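Local coordinates for PduO-type ATP--cob(I)alamin adenosyltransferase (Sulfolobus tokodaii, PDB 1WOZ), which probably transfers the adenosyl group of ATP to the cobalt of cob(I)alamin, at residues Ser22-Leu34 with Val124-Ile138. Numbering follows the deposited sequence.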
ATOM      1  N   SER A  22      14.053  14.848  -1.068  1.00 44.70           N
ATOM      2  CA  SER A  22      13.803  15.907  -2.030  1.00 39.65           C
ATOM      3  C   SER A  22      12.538  15.567  -2.824  1.00 36.78           C
ATOM      4  O   SER A  22      12.085  14.412  -2.845  1.00 33.65           O
ATOM      5  CB  SER A  22      14.983  16.031  -2.996  1.00 40.51           C
ATOM      6  OG  SER A  22      14.977  14.981  -3.955  1.00 37.18           O
ATOM      7  N   PRO A  23      11.939  16.574  -3.470  1.00 34.29           N
ATOM      8  CA  PRO A  23      10.731  16.340  -4.262  1.00 32.61           C
ATOM      9  C   PRO A  23      11.013  15.327  -5.372  1.00 30.45           C
ATOM     10  O   PRO A  23      10.198  14.444  -5.624  1.00 28.92           O
ATOM     11  CB  PRO A  23      10.407  17.722  -4.820  1.00 33.19           C
ATOM     12  CG  PRO A  23      10.921  18.634  -3.757  1.00 34.73           C
ATOM     13  CD  PRO A  23      12.228  18.016  -3.355  1.00 34.90           C
ATOM     14  N   LEU A  24      12.159  15.452  -6.044  1.00 27.92           N
ATOM     15  CA  LEU A  24      12.464  14.503  -7.110  1.00 27.19           C
ATOM     16  C   LEU A  24      12.570  13.069  -6.600  1.00 26.48           C
ATOM     17  O   LEU A  24      11.970  12.164  -7.177  1.00 24.90           O
ATOM     18  CB  LEU A  24      13.758  14.858  -7.849  1.00 28.69           C
ATOM     19  CG  LEU A  24      14.150  13.822  -8.928  1.00 29.16           C
ATOM     20  CD1 LEU A  24      13.073  13.741  -9.997  1.00 28.67           C
ATOM     21  CD2 LEU A  24      15.486  14.214  -9.577  1.00 30.81           C
ATOM     22  N   VAL A  25      13.331  12.865  -5.524  1.00 25.45           N
ATOM     23  CA  VAL A  25      13.509  11.525  -4.966  1.00 24.02           C
ATOM     24  C   VAL A  25      12.174  10.931  -4.518  1.00 23.53           C
ATOM     25  O   VAL A  25      11.911   9.746  -4.739  1.00 22.34           O
ATOM     26  CB  VAL A  25      14.503  11.542  -3.788  1.00 25.10           C
ATOM     27  CG1 VAL A  25      14.588  10.149  -3.153  1.00 25.87           C
ATOM     28  CG2 VAL A  25      15.885  11.965  -4.303  1.00 26.94           C
ATOM     29  N   ASN A  26      11.337  11.752  -3.892  1.00 23.45           N
ATOM     30  CA  ASN A  26      10.011  11.298  -3.466  1.00 23.35           C
ATOM     31  C   ASN A  26       9.095  10.957  -4.659  1.00 22.34           C
ATOM     32  O   ASN A  26       8.360   9.973  -4.617  1.00 21.99           O
ATOM     33  CB  ASN A  26       9.358  12.355  -2.574  1.00 24.87           C
ATOM     34  CG  ASN A  26       9.797  12.239  -1.119  1.00 28.41           C
ATOM     35  OD1 ASN A  26       9.413  11.303  -0.411  1.00 30.88           O
ATOM     36  ND2 ASN A  26      10.608  13.183  -0.668  1.00 30.43           N
ATOM     37  N   PHE A  27       9.133  11.762  -5.720  1.00 21.18           N
ATOM     38  CA  PHE A  27       8.322  11.500  -6.904  1.00 21.10           C
ATOM     39  C   PHE A  27       8.765  10.157  -7.510  1.00 20.20           C
ATOM     40  O   PHE A  27       7.934   9.302  -7.840  1.00 19.31           O
ATOM     41  CB  PHE A  27       8.494  12.645  -7.927  1.00 21.82           C
ATOM     42  CG  PHE A  27       7.379  12.748  -8.940  1.00 20.77           C
ATOM     43  CD1 PHE A  27       7.220  13.916  -9.688  1.00 23.12           C
ATOM     44  CD2 PHE A  27       6.495  11.687  -9.165  1.00 21.93           C
ATOM     45  CE1 PHE A  27       6.204  14.031 -10.647  1.00 20.90           C
ATOM     46  CE2 PHE A  27       5.468  11.794 -10.119  1.00 21.03           C
ATOM     47  CZ  PHE A  27       5.327  12.975 -10.863  1.00 20.96           C
ATOM     48  N   LEU A  28      10.074   9.976  -7.671  1.00 19.40           N
ATOM     49  CA  LEU A  28      10.595   8.717  -8.202  1.00 20.17           C
ATOM     50  C   LEU A  28      10.210   7.558  -7.268  1.00 19.19           C
ATOM     51  O   LEU A  28       9.909   6.462  -7.734  1.00 19.38           O
ATOM     52  CB  LEU A  28      12.122   8.782  -8.352  1.00 18.84           C
ATOM     53  CG  LEU A  28      12.637   9.804  -9.379  1.00 18.67           C
ATOM     54  CD1 LEU A  28      14.184   9.853  -9.315  1.00 20.89           C
ATOM     55  CD2 LEU A  28      12.178   9.392 -10.788  1.00 19.80           C
ATOM     56  N   GLY A  29      10.222   7.798  -5.962  1.00 19.58           N
ATOM     57  CA  GLY A  29       9.836   6.748  -5.022  1.00 17.95           C
ATOM     58  C   GLY A  29       8.364   6.380  -5.202  1.00 18.27           C
ATOM     59  O   GLY A  29       7.997   5.188  -5.168  1.00 17.67           O
ATOM     60  N   ASP A  30       7.509   7.387  -5.387  1.00 16.90           N
ATOM     61  CA  ASP A  30       6.074   7.122  -5.590  1.00 17.45           C
ATOM     62  C   ASP A  30       5.842   6.341  -6.892  1.00 17.87           C
ATOM     63  O   ASP A  30       5.007   5.435  -6.942  1.00 15.67           O
ATOM     64  CB  ASP A  30       5.270   8.431  -5.628  1.00 19.06           C
ATOM     65  CG  ASP A  30       5.221   9.116  -4.284  1.00 21.41           C
ATOM     66  OD1 ASP A  30       5.528   8.465  -3.263  1.00 20.70           O
ATOM     67  OD2 ASP A  30       4.868  10.308  -4.238  1.00 23.65           O
ATOM     68  N   LEU A  31       6.599   6.679  -7.935  1.00 16.96           N
ATOM     69  CA  LEU A  31       6.472   5.982  -9.208  1.00 17.84           C
ATOM     70  C   LEU A  31       6.839   4.516  -9.035  1.00 16.57           C
ATOM     71  O   LEU A  31       6.190   3.637  -9.591  1.00 16.31           O
ATOM     72  CB  LEU A  31       7.370   6.629 -10.275  1.00 16.34           C
ATOM     73  CG  LEU A  31       6.796   7.980 -10.703  1.00 18.82           C
ATOM     74  CD1 LEU A  31       7.833   8.735 -11.514  1.00 18.56           C
ATOM     75  CD2 LEU A  31       5.506   7.777 -11.515  1.00 19.75           C
ATOM     76  N   ASP A  32       7.894   4.256  -8.267  1.00 17.51           N
ATOM     77  CA  ASP A  32       8.323   2.874  -8.016  1.00 18.53           C
ATOM     78  C   ASP A  32       7.239   2.102  -7.225  1.00 17.81           C
ATOM     79  O   ASP A  32       6.940   0.939  -7.527  1.00 18.45           O
ATOM     80  CB  ASP A  32       9.661   2.882  -7.254  1.00 18.71           C
ATOM     81  CG  ASP A  32      10.137   1.480  -6.870  1.00 19.21           C
ATOM     82  OD1 ASP A  32      10.047   0.552  -7.693  1.00 20.39           O
ATOM     83  OD2 ASP A  32      10.622   1.311  -5.736  1.00 22.47           O
ATOM     84  N   GLU A  33       6.659   2.743  -6.214  1.00 16.77           N
ATOM     85  CA  GLU A  33       5.615   2.077  -5.439  1.00 15.92           C
ATOM     86  C   GLU A  33       4.452   1.727  -6.374  1.00 16.30           C
ATOM     87  O   GLU A  33       3.937   0.611  -6.363  1.00 16.17           O
ATOM     88  CB  GLU A  33       5.148   2.972  -4.273  1.00 13.44           C
ATOM     89  CG  GLU A  33       4.111   2.258  -3.391  1.00 15.99           C
ATOM     90  CD  GLU A  33       3.657   3.056  -2.167  1.00 18.25           C
ATOM     91  OE1 GLU A  33       4.213   4.134  -1.895  1.00 19.63           O
ATOM     92  OE2 GLU A  33       2.740   2.583  -1.458  1.00 19.31           O
ATOM     93  N   LEU A  34       4.030   2.677  -7.200  1.00 14.45           N
ATOM     94  CA  LEU A  34       2.954   2.390  -8.154  1.00 16.53           C
ATOM     95  C   LEU A  34       3.368   1.250  -9.107  1.00 15.73           C
ATOM     96  O   LEU A  34       2.608   0.306  -9.347  1.00 14.12           O
ATOM     97  CB  LEU A  34       2.615   3.652  -8.965  1.00 13.52           C
ATOM     98  CG  LEU A  34       1.686   3.450 -10.184  1.00 17.24           C
ATOM     99  CD1 LEU A  34       0.319   2.900  -9.738  1.00 14.18           C
ATOM    100  CD2 LEU A  34       1.478   4.804 -10.899  1.00 17.07           C
ATOM    101  N   VAL A 124      -0.269   8.933  -6.262  1.00 18.62           N
ATOM    102  CA  VAL A 124       0.905   9.445  -6.974  1.00 18.94           C
ATOM    103  C   VAL A 124       0.499  10.694  -7.774  1.00 19.33           C
ATOM    104  O   VAL A 124       1.247  11.679  -7.822  1.00 19.87           O
ATOM    105  CB  VAL A 124       1.501   8.382  -7.948  1.00 20.17           C
ATOM    106  CG1 VAL A 124       2.758   8.966  -8.680  1.00 20.82           C
ATOM    107  CG2 VAL A 124       1.880   7.117  -7.160  1.00 20.22           C
ATOM    108  N   GLU A 125      -0.685  10.662  -8.384  1.00 19.73           N
ATOM    109  CA  GLU A 125      -1.175  11.826  -9.148  1.00 21.55           C
ATOM    110  C   GLU A 125      -1.285  13.068  -8.246  1.00 22.32           C
ATOM    111  O   GLU A 125      -0.813  14.156  -8.617  1.00 21.57           O
ATOM    112  CB  GLU A 125      -2.545  11.532  -9.778  1.00 20.88           C
ATOM    113  CG  GLU A 125      -3.100  12.746 -10.549  1.00 25.06           C
ATOM    114  CD  GLU A 125      -4.521  12.560 -11.047  1.00 26.74           C
ATOM    115  OE1 GLU A 125      -5.126  11.487 -10.807  1.00 26.01           O
ATOM    116  OE2 GLU A 125      -5.038  13.502 -11.692  1.00 28.51           O
ATOM    117  N   ARG A 126      -1.904  12.917  -7.069  1.00 21.72           N
ATOM    118  CA  ARG A 126      -2.016  14.041  -6.129  1.00 23.13           C
ATOM    119  C   ARG A 126      -0.638  14.524  -5.685  1.00 22.97           C
ATOM    120  O   ARG A 126      -0.388  15.729  -5.634  1.00 24.51           O
ATOM    121  CB  ARG A 126      -2.829  13.668  -4.877  1.00 23.50           C
ATOM    122  CG  ARG A 126      -4.336  13.441  -5.099  1.00 24.29           C
ATOM    123  CD  ARG A 126      -5.044  13.347  -3.737  1.00 24.09           C
ATOM    124  NE  ARG A 126      -4.421  12.376  -2.826  1.00 24.73           N
ATOM    125  CZ  ARG A 126      -4.581  11.045  -2.893  1.00 24.72           C
ATOM    126  NH1 ARG A 126      -5.344  10.493  -3.827  1.00 21.30           N
ATOM    127  NH2 ARG A 126      -3.981  10.260  -2.007  1.00 25.82           N
ATOM    128  N   ASN A 127       0.252  13.603  -5.329  1.00 23.85           N
ATOM    129  CA  ASN A 127       1.603  14.004  -4.928  1.00 24.37           C
ATOM    130  C   ASN A 127       2.315  14.746  -6.076  1.00 24.88           C
ATOM    131  O   ASN A 127       3.017  15.732  -5.845  1.00 25.41           O
ATOM    132  CB  ASN A 127       2.431  12.783  -4.500  1.00 23.52           C
ATOM    133  CG  ASN A 127       1.890  12.122  -3.242  1.00 26.65           C
ATOM    134  OD1 ASN A 127       0.993  12.656  -2.586  1.00 28.30           O
ATOM    135  ND2 ASN A 127       2.435  10.960  -2.897  1.00 25.86           N
ATOM    136  N   ALA A 128       2.128  14.279  -7.310  1.00 25.18           N
ATOM    137  CA  ALA A 128       2.754  14.928  -8.459  1.00 26.61           C
ATOM    138  C   ALA A 128       2.361  16.401  -8.539  1.00 28.49           C
ATOM    139  O   ALA A 128       3.205  17.261  -8.825  1.00 29.17           O
ATOM    140  CB  ALA A 128       2.375  14.209  -9.755  1.00 26.63           C
ATOM    141  N   VAL A 129       1.089  16.702  -8.299  1.00 28.95           N
ATOM    142  CA  VAL A 129       0.628  18.085  -8.312  1.00 30.38           C
ATOM    143  C   VAL A 129       1.390  18.868  -7.241  1.00 30.40           C
ATOM    144  O   VAL A 129       1.822  19.998  -7.467  1.00 30.38           O
ATOM    145  CB  VAL A 129      -0.889  18.174  -8.040  1.00 30.43           C
ATOM    146  CG1 VAL A 129      -1.312  19.635  -7.908  1.00 30.75           C
ATOM    147  CG2 VAL A 129      -1.651  17.523  -9.185  1.00 29.96           C
ATOM    148  N   LYS A 130       1.580  18.262  -6.077  1.00 30.57           N
ATOM    149  CA  LYS A 130       2.320  18.913  -5.005  1.00 32.25           C
ATOM    150  C   LYS A 130       3.807  19.077  -5.366  1.00 33.27           C
ATOM    151  O   LYS A 130       4.409  20.122  -5.091  1.00 32.65           O
ATOM    152  CB  LYS A 130       2.191  18.102  -3.715  1.00 35.04           C
ATOM    153  CG  LYS A 130       3.021  18.601  -2.547  1.00 38.87           C
ATOM    154  CD  LYS A 130       2.898  17.666  -1.345  1.00 42.41           C
ATOM    155  CE  LYS A 130       3.355  16.242  -1.674  1.00 44.38           C
ATOM    156  NZ  LYS A 130       3.214  15.305  -0.510  1.00 46.76           N
ATOM    157  N   TYR A 131       4.403  18.063  -5.989  1.00 31.00           N
ATOM    158  CA  TYR A 131       5.817  18.152  -6.339  1.00 31.81           C
ATOM    159  C   TYR A 131       6.067  19.213  -7.394  1.00 33.30           C
ATOM    160  O   TYR A 131       7.145  19.819  -7.424  1.00 32.97           O
ATOM    161  CB  TYR A 131       6.343  16.823  -6.869  1.00 29.74           C
ATOM    162  CG  TYR A 131       6.218  15.678  -5.905  1.00 27.50           C
ATOM    163  CD1 TYR A 131       6.546  15.831  -4.554  1.00 27.79           C
ATOM    164  CD2 TYR A 131       5.806  14.424  -6.349  1.00 25.51           C
ATOM    165  CE1 TYR A 131       6.459  14.750  -3.666  1.00 26.95           C
ATOM    166  CE2 TYR A 131       5.721  13.350  -5.483  1.00 25.85           C
ATOM    167  CZ  TYR A 131       6.043  13.509  -4.149  1.00 25.30           C
ATOM    168  OH  TYR A 131       5.939  12.424  -3.311  1.00 25.77           O
ATOM    169  N   THR A 132       5.084  19.425  -8.262  1.00 34.58           N
ATOM    170  CA  THR A 132       5.220  20.421  -9.315  1.00 38.57           C
ATOM    171  C   THR A 132       5.407  21.814  -8.727  1.00 39.69           C
ATOM    172  O   THR A 132       6.019  22.685  -9.352  1.00 40.15           O
ATOM    173  CB  THR A 132       4.005  20.417 -10.254  1.00 39.25           C
ATOM    174  OG1 THR A 132       2.813  20.645  -9.496  1.00 44.40           O
ATOM    175  CG2 THR A 132       3.894  19.084 -10.968  1.00 37.46           C
ATOM    176  N   LYS A 133       4.889  22.021  -7.521  1.00 40.91           N
ATOM    177  CA  LYS A 133       5.035  23.309  -6.855  1.00 43.34           C
ATOM    178  C   LYS A 133       6.493  23.540  -6.475  1.00 43.90           C
ATOM    179  O   LYS A 133       6.983  24.671  -6.505  1.00 42.97           O
ATOM    180  CB  LYS A 133       4.173  23.361  -5.598  1.00 44.61           C
ATOM    181  CG  LYS A 133       2.716  23.038  -5.857  1.00 48.63           C
ATOM    182  CD  LYS A 133       2.100  23.981  -6.877  1.00 50.01           C
ATOM    183  CE  LYS A 133       0.662  23.583  -7.181  1.00 51.75           C
ATOM    184  NZ  LYS A 133      -0.127  23.425  -5.922  1.00 51.34           N
ATOM    185  N   GLU A 134       7.187  22.469  -6.111  1.00 43.46           N
ATOM    186  CA  GLU A 134       8.584  22.592  -5.740  1.00 45.12           C
ATOM    187  C   GLU A 134       9.503  22.450  -6.948  1.00 44.66           C
ATOM    188  O   GLU A 134      10.650  22.883  -6.912  1.00 45.61           O
ATOM    189  CB  GLU A 134       8.932  21.549  -4.690  1.00 47.67           C
ATOM    190  CG  GLU A 134       8.185  21.756  -3.381  1.00 51.72           C
ATOM    191  CD  GLU A 134       8.406  20.623  -2.400  1.00 54.02           C
ATOM    192  OE1 GLU A 134       7.806  19.540  -2.599  1.00 54.91           O
ATOM    193  OE2 GLU A 134       9.187  20.820  -1.437  1.00 55.51           O
ATOM    194  N   LEU A 135       8.994  21.849  -8.016  1.00 42.81           N
ATOM    195  CA  LEU A 135       9.773  21.643  -9.234  1.00 42.97           C
ATOM    196  C   LEU A 135       8.925  22.016 -10.449  1.00 43.15           C
ATOM    197  O   LEU A 135       8.474  21.143 -11.186  1.00 42.01           O
ATOM    198  CB  LEU A 135      10.189  20.174  -9.355  1.00 42.84           C
ATOM    199  CG  LEU A 135      10.884  19.513  -8.169  1.00 41.88           C
ATOM    200  CD1 LEU A 135      11.022  18.026  -8.444  1.00 43.07           C
ATOM    201  CD2 LEU A 135      12.251  20.148  -7.944  1.00 43.22           C
ATOM    202  N   PRO A 136       8.693  23.320 -10.672  1.00 43.19           N
ATOM    203  CA  PRO A 136       7.889  23.795 -11.806  1.00 43.09           C
ATOM    204  C   PRO A 136       8.334  23.317 -13.196  1.00 43.11           C
ATOM    205  O   PRO A 136       7.616  23.492 -14.172  1.00 43.73           O
ATOM    206  CB  PRO A 136       7.970  25.315 -11.669  1.00 42.59           C
ATOM    207  CG  PRO A 136       8.016  25.505 -10.188  1.00 44.71           C
ATOM    208  CD  PRO A 136       9.010  24.430  -9.754  1.00 43.85           C
ATOM    209  N   GLU A 137       9.512  22.719 -13.288  1.00 43.52           N
ATOM    210  CA  GLU A 137      10.016  22.244 -14.569  1.00 44.65           C
ATOM    211  C   GLU A 137       9.441  20.879 -14.960  1.00 43.40           C
ATOM    212  O   GLU A 137       9.639  20.419 -16.079  1.00 44.81           O
ATOM    213  CB  GLU A 137      11.543  22.147 -14.527  1.00 47.28           C
ATOM    214  CG  GLU A 137      12.202  23.083 -13.525  1.00 51.34           C
ATOM    215  CD  GLU A 137      11.786  22.787 -12.087  1.00 52.82           C
ATOM    216  OE1 GLU A 137      11.901  21.617 -11.666  1.00 54.43           O
ATOM    217  OE2 GLU A 137      11.346  23.720 -11.384  1.00 54.77           O
ATOM    218  N   ILE A 138       8.740  20.222 -14.051  1.00 41.33           N
ATOM    219  CA  ILE A 138       8.190  18.915 -14.384  1.00 39.90           C
ATOM    220  C   ILE A 138       7.253  18.995 -15.590  1.00 37.96           C
ATOM    221  O   ILE A 138       6.446  19.916 -15.712  1.00 37.40           O
ATOM    222  CB  ILE A 138       7.450  18.287 -13.171  1.00 40.70           C
ATOM    223  CG1 ILE A 138       6.471  17.215 -13.652  1.00 40.60           C
ATOM    224  CG2 ILE A 138       6.739  19.364 -12.367  1.00 43.09           C
ATOM    225  CD1 ILE A 138       5.558  16.707 -12.588  1.00 43.06           C
TER
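Asp30 OD2 accepts two hydrogen bonds from helix 109-134: Tyr131 OH lies 2.5 Å from it, and Asn127 ND2 donates a nearly straight bond over 2.9 Å. The donors approach from opposite faces of the carboxylate plane, clamping the oxygen between them. This grip joins two antiparallel helices of the helical bundle of the PduO-type family; the axes of segments 23-34 and 124-134 come within 10.0 Å, their directions 162° apart. The packing is knobs-into-holes: Tyr131 fills a hole formed by Pro23, Asn26, Phe27 and Asp30, and Val124 one formed by Phe27, Asp30, Leu31 and Leu34. With CG anti to its carbonyl carbon (chi1 -59°), Tyr131 extends across helix 23-44, Pro23 O over the centre of one ring face and Asn127 O toward the rim of the other, while Asp30 OD2 meets the ring edge in plane. A phenylalanine in place of Tyr131 would probably leave Asp30 OD2 with Asn127 ND2 alone of these two donors. Phe27 and Tyr131 pair obliquely, planes at 36°, with Phe27 CG 3.5 Å from Tyr131 CD2. Beyond the pair, Ile142 and Leu68 bring helices 140-163 and 48-69 against Phe27. Asn26 and Asp30 also face the trimer interface, where Arg126 of the second subunit hydrogen-bonds Asn26 OD1 and makes a long, weak ion pair with Asp30 OD1. At the start of helix 23-44, Leu135 CD1 packs on Pro23 CB. The Phe27 ring lays one face over Tyr131 CD2 and Ala128 CA, with CZ 3.4 Å from Ala128 CB, while Ile138 CD1 meets its edge in plane, 3.4 Å from Phe27 CE1.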